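Local coordinates for putative oxidoreductase (Magnetospirillum magnetotacticum, PDB 3C1A), which is a putative oxidoreductase of the GFO/IDH/MocA family and probably binds a nicotinamide adenine dinucleotide (NAD-type) cofactor through its Rossmann-fold domain, at residues V123-T128 / S299-G304. Numbering follows the deposited sequence.
Sequences VWVEHT and SPLELG
The imidazole of H127 meets the start of helix 301-314 with its edge: G304 CA lies in the ring plane, 3.7 Å from H127 CE1, and S299 OG sits near that plane beside ND1. V125 CG1 covers one face of the ring, 3.4 Å above its plane and offset toward the rim. W124 starts its side chain away from segment 299-304, though CB is 3.9 Å from S299 O, and its indole NE1 donates to E295 O. The setting is the border of a Rossmann fold: strand 123-126 pairs with strand 95-99 on one side and is one of the two outermost strands of the parallel sheet, and on the other side a single backbone bridge joins W124 to P300, the N-cap residue of the C-terminal helix. Two bonds define this bridge. V125 N donates to S299 O at 2.9 Å, nearly in line with the carbonyl (C=O...N 169°), whereas L301 N to V123 O is weak, its N-H...O angle being only 132°.

The S299 side chain adds further polar links. Its OG stands anti to the backbone N (chi1 -169°), a rotation that lets the hydroxyl donate to V125 O at 2.6 Å while accepting from H127 ND1. V125 O also accepts from H127 N, on the same face of its carbonyl plane as the serine. With an alanine here, H127 ND1 would probably lose its acceptor and V125 O the hydroxyl donor, leaving the imidazole freer to turn. On the apolar flank, L301 crosses V123 at a slant, with CD2 3.8 Å from V123 CB, and L102 packs on the same leucine. At the remaining ring nitrogen, H127 NE2 lies 2.9 Å from a water, which in turn donates weakly to G304 O.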
ATOM      1  N   VAL A 123     -10.967   1.737  -9.732  1.00  7.85           N
ATOM      2  CA  VAL A 123     -10.212   0.767  -8.934  1.00 10.35           C
ATOM      3  C   VAL A 123      -9.010   1.465  -8.324  1.00 12.36           C
ATOM      4  O   VAL A 123      -8.176   2.019  -9.041  1.00 13.91           O
ATOM      5  CB  VAL A 123      -9.769  -0.492  -9.786  1.00 10.35           C
ATOM      6  CG1 VAL A 123      -8.912  -1.522  -8.940  1.00 10.14           C
ATOM      7  CG2 VAL A 123     -11.014  -1.124 -10.378  1.00  8.40           C
ATOM      8  N   TRP A 124      -8.964   1.500  -6.991  1.00 12.28           N
ATOM      9  CA  TRP A 124      -7.839   2.046  -6.273  1.00 13.06           C
ATOM     10  C   TRP A 124      -7.121   0.891  -5.626  1.00 13.33           C
ATOM     11  O   TRP A 124      -7.754  -0.090  -5.232  1.00  9.73           O
ATOM     12  CB  TRP A 124      -8.311   3.008  -5.180  1.00  9.41           C
ATOM     13  CG  TRP A 124      -8.846   4.336  -5.639  1.00 12.36           C
ATOM     14  CD1 TRP A 124      -9.251   4.678  -6.885  1.00 14.89           C
ATOM     15  CD2 TRP A 124      -9.054   5.498  -4.824  1.00  7.95           C
ATOM     16  NE1 TRP A 124      -9.710   5.988  -6.913  1.00  9.94           N
ATOM     17  CE2 TRP A 124      -9.575   6.519  -5.665  1.00  9.80           C
ATOM     18  CE3 TRP A 124      -8.833   5.787  -3.490  1.00 11.46           C
ATOM     19  CZ2 TRP A 124      -9.884   7.795  -5.192  1.00 12.46           C
ATOM     20  CZ3 TRP A 124      -9.155   7.062  -3.027  1.00 11.15           C
ATOM     21  CH2 TRP A 124      -9.665   8.032  -3.876  1.00  9.98           C
ATOM     22  N   VAL A 125      -5.791   0.996  -5.518  1.00 12.95           N
ATOM     23  CA  VAL A 125      -5.040   0.041  -4.735  1.00  9.68           C
ATOM     24  C   VAL A 125      -4.616   0.692  -3.391  1.00  8.75           C
ATOM     25  O   VAL A 125      -4.155   1.831  -3.348  1.00 12.82           O
ATOM     26  CB  VAL A 125      -3.847  -0.490  -5.475  1.00 10.03           C
ATOM     27  CG1 VAL A 125      -3.048  -1.445  -4.581  1.00  7.07           C
ATOM     28  CG2 VAL A 125      -4.317  -1.170  -6.790  1.00  2.00           C
ATOM     29  N   GLU A 126      -4.798  -0.046  -2.303  1.00 11.48           N
ATOM     30  CA  GLU A 126      -4.514   0.453  -0.953  1.00  8.72           C
ATOM     31  C   GLU A 126      -3.027   0.363  -0.596  1.00  6.57           C
ATOM     32  O   GLU A 126      -2.585  -0.570   0.083  1.00  8.81           O
ATOM     33  CB  GLU A 126      -5.361  -0.271   0.114  1.00 13.70           C
ATOM     34  CG  GLU A 126      -5.703   0.606   1.346  1.00 13.18           C
ATOM     35  CD  GLU A 126      -4.652   0.555   2.468  1.00 34.61           C
ATOM     36  OE1 GLU A 126      -4.393  -0.556   2.995  1.00 32.59           O
ATOM     37  OE2 GLU A 126      -4.120   1.635   2.847  1.00 31.20           O
ATOM     38  N   HIS A 127      -2.273   1.330  -1.078  1.00  9.94           N
ATOM     39  CA  HIS A 127      -0.838   1.477  -0.788  1.00 12.09           C
ATOM     40  C   HIS A 127      -0.816   2.536   0.286  1.00 10.81           C
ATOM     41  O   HIS A 127      -0.926   3.728   0.023  1.00 12.41           O
ATOM     42  CB  HIS A 127      -0.050   1.967  -1.985  1.00 12.06           C
ATOM     43  CG  HIS A 127       0.074   0.985  -3.111  1.00 14.57           C
ATOM     44  ND1 HIS A 127      -0.382   1.267  -4.376  1.00 16.54           N
ATOM     45  CD2 HIS A 127       0.649  -0.245  -3.182  1.00 12.59           C
ATOM     46  CE1 HIS A 127      -0.121   0.246  -5.173  1.00 15.19           C
ATOM     47  NE2 HIS A 127       0.474  -0.697  -4.465  1.00 13.98           N
ATOM     48  N   THR A 128      -0.715   2.095   1.504  1.00 12.94           N
ATOM     49  CA  THR A 128      -1.041   2.961   2.633  1.00 14.64           C
ATOM     50  C   THR A 128      -0.202   4.253   2.668  1.00 15.73           C
ATOM     51  O   THR A 128      -0.682   5.298   3.098  1.00 16.81           O
ATOM     52  CB  THR A 128      -0.859   2.185   3.910  1.00 17.82           C
ATOM     53  OG1 THR A 128      -1.537   0.927   3.766  1.00 20.34           O
ATOM     54  CG2 THR A 128      -1.430   2.947   5.098  1.00 16.11           C
ATOM     55  N   SER A 299      -3.519   6.644  -5.494  1.00 15.23           N
ATOM     56  CA  SER A 299      -3.015   5.293  -5.652  1.00 15.22           C
ATOM     57  C   SER A 299      -3.870   4.500  -6.639  1.00 16.45           C
ATOM     58  O   SER A 299      -4.570   3.555  -6.245  1.00 15.57           O
ATOM     59  CB  SER A 299      -2.996   4.628  -4.276  1.00 13.52           C
ATOM     60  OG  SER A 299      -2.297   3.398  -4.302  1.00 14.65           O
ATOM     61  N   PRO A 300      -3.800   4.858  -7.934  1.00 17.96           N
ATOM     62  CA  PRO A 300      -4.607   4.204  -8.931  1.00 17.18           C
ATOM     63  C   PRO A 300      -4.196   2.788  -9.269  1.00 16.58           C
ATOM     64  O   PRO A 300      -3.074   2.345  -9.003  1.00 12.86           O
ATOM     65  CB  PRO A 300      -4.398   5.081 -10.178  1.00 18.49           C
ATOM     66  CG  PRO A 300      -3.069   5.645 -10.004  1.00 18.49           C
ATOM     67  CD  PRO A 300      -2.986   5.937  -8.534  1.00 17.87           C
ATOM     68  N   LEU A 301      -5.119   2.105  -9.906  1.00 14.43           N
ATOM     69  CA  LEU A 301      -4.881   0.789 -10.429  1.00 14.50           C
ATOM     70  C   LEU A 301      -3.593   0.690 -11.277  1.00 15.86           C
ATOM     71  O   LEU A 301      -2.862  -0.321 -11.197  1.00 15.77           O
ATOM     72  CB  LEU A 301      -6.079   0.398 -11.295  1.00 17.92           C
ATOM     73  CG  LEU A 301      -6.015  -0.968 -11.960  1.00 16.66           C
ATOM     74  CD1 LEU A 301      -5.690  -2.066 -10.969  1.00 17.23           C
ATOM     75  CD2 LEU A 301      -7.353  -1.174 -12.621  1.00 20.53           C
ATOM     76  N   GLU A 302      -3.345   1.696 -12.109  1.00 12.89           N
ATOM     77  CA  GLU A 302      -2.149   1.681 -12.987  1.00 16.92           C
ATOM     78  C   GLU A 302      -0.865   1.645 -12.180  1.00 15.19           C
ATOM     79  O   GLU A 302       0.106   0.999 -12.540  1.00 16.42           O
ATOM     80  CB  GLU A 302      -2.112   2.904 -13.904  1.00 17.12           C
ATOM     81  CG  GLU A 302      -0.979   2.832 -14.939  1.00 28.41           C
ATOM     82  CD  GLU A 302      -0.960   1.490 -15.674  1.00 37.20           C
ATOM     83  OE1 GLU A 302      -2.058   1.023 -16.095  1.00 33.61           O
ATOM     84  OE2 GLU A 302       0.142   0.894 -15.794  1.00 35.27           O
ATOM     85  N   LEU A 303      -0.849   2.348 -11.075  1.00 12.93           N
ATOM     86  CA  LEU A 303       0.290   2.278 -10.187  1.00 13.65           C
ATOM     87  C   LEU A 303       0.437   0.898  -9.566  1.00 14.93           C
ATOM     88  O   LEU A 303       1.547   0.414  -9.473  1.00 13.94           O
ATOM     89  CB  LEU A 303       0.204   3.339  -9.094  1.00 13.86           C
ATOM     90  CG  LEU A 303       1.404   3.486  -8.149  1.00 18.17           C
ATOM     91  CD1 LEU A 303       2.675   3.824  -8.882  1.00 13.81           C
ATOM     92  CD2 LEU A 303       1.130   4.556  -7.065  1.00 13.52           C
ATOM     93  N   GLY A 304      -0.671   0.267  -9.165  1.00 13.11           N
ATOM     94  CA  GLY A 304      -0.635  -1.105  -8.633  1.00 10.71           C
ATOM     95  C   GLY A 304      -0.060  -2.065  -9.658  1.00 14.10           C
ATOM     96  O   GLY A 304       0.746  -2.956  -9.326  1.00 11.57           O
TER
HETATM   97  O   HOH W   1       0.392  -3.261  -5.893  1.00 15.17           O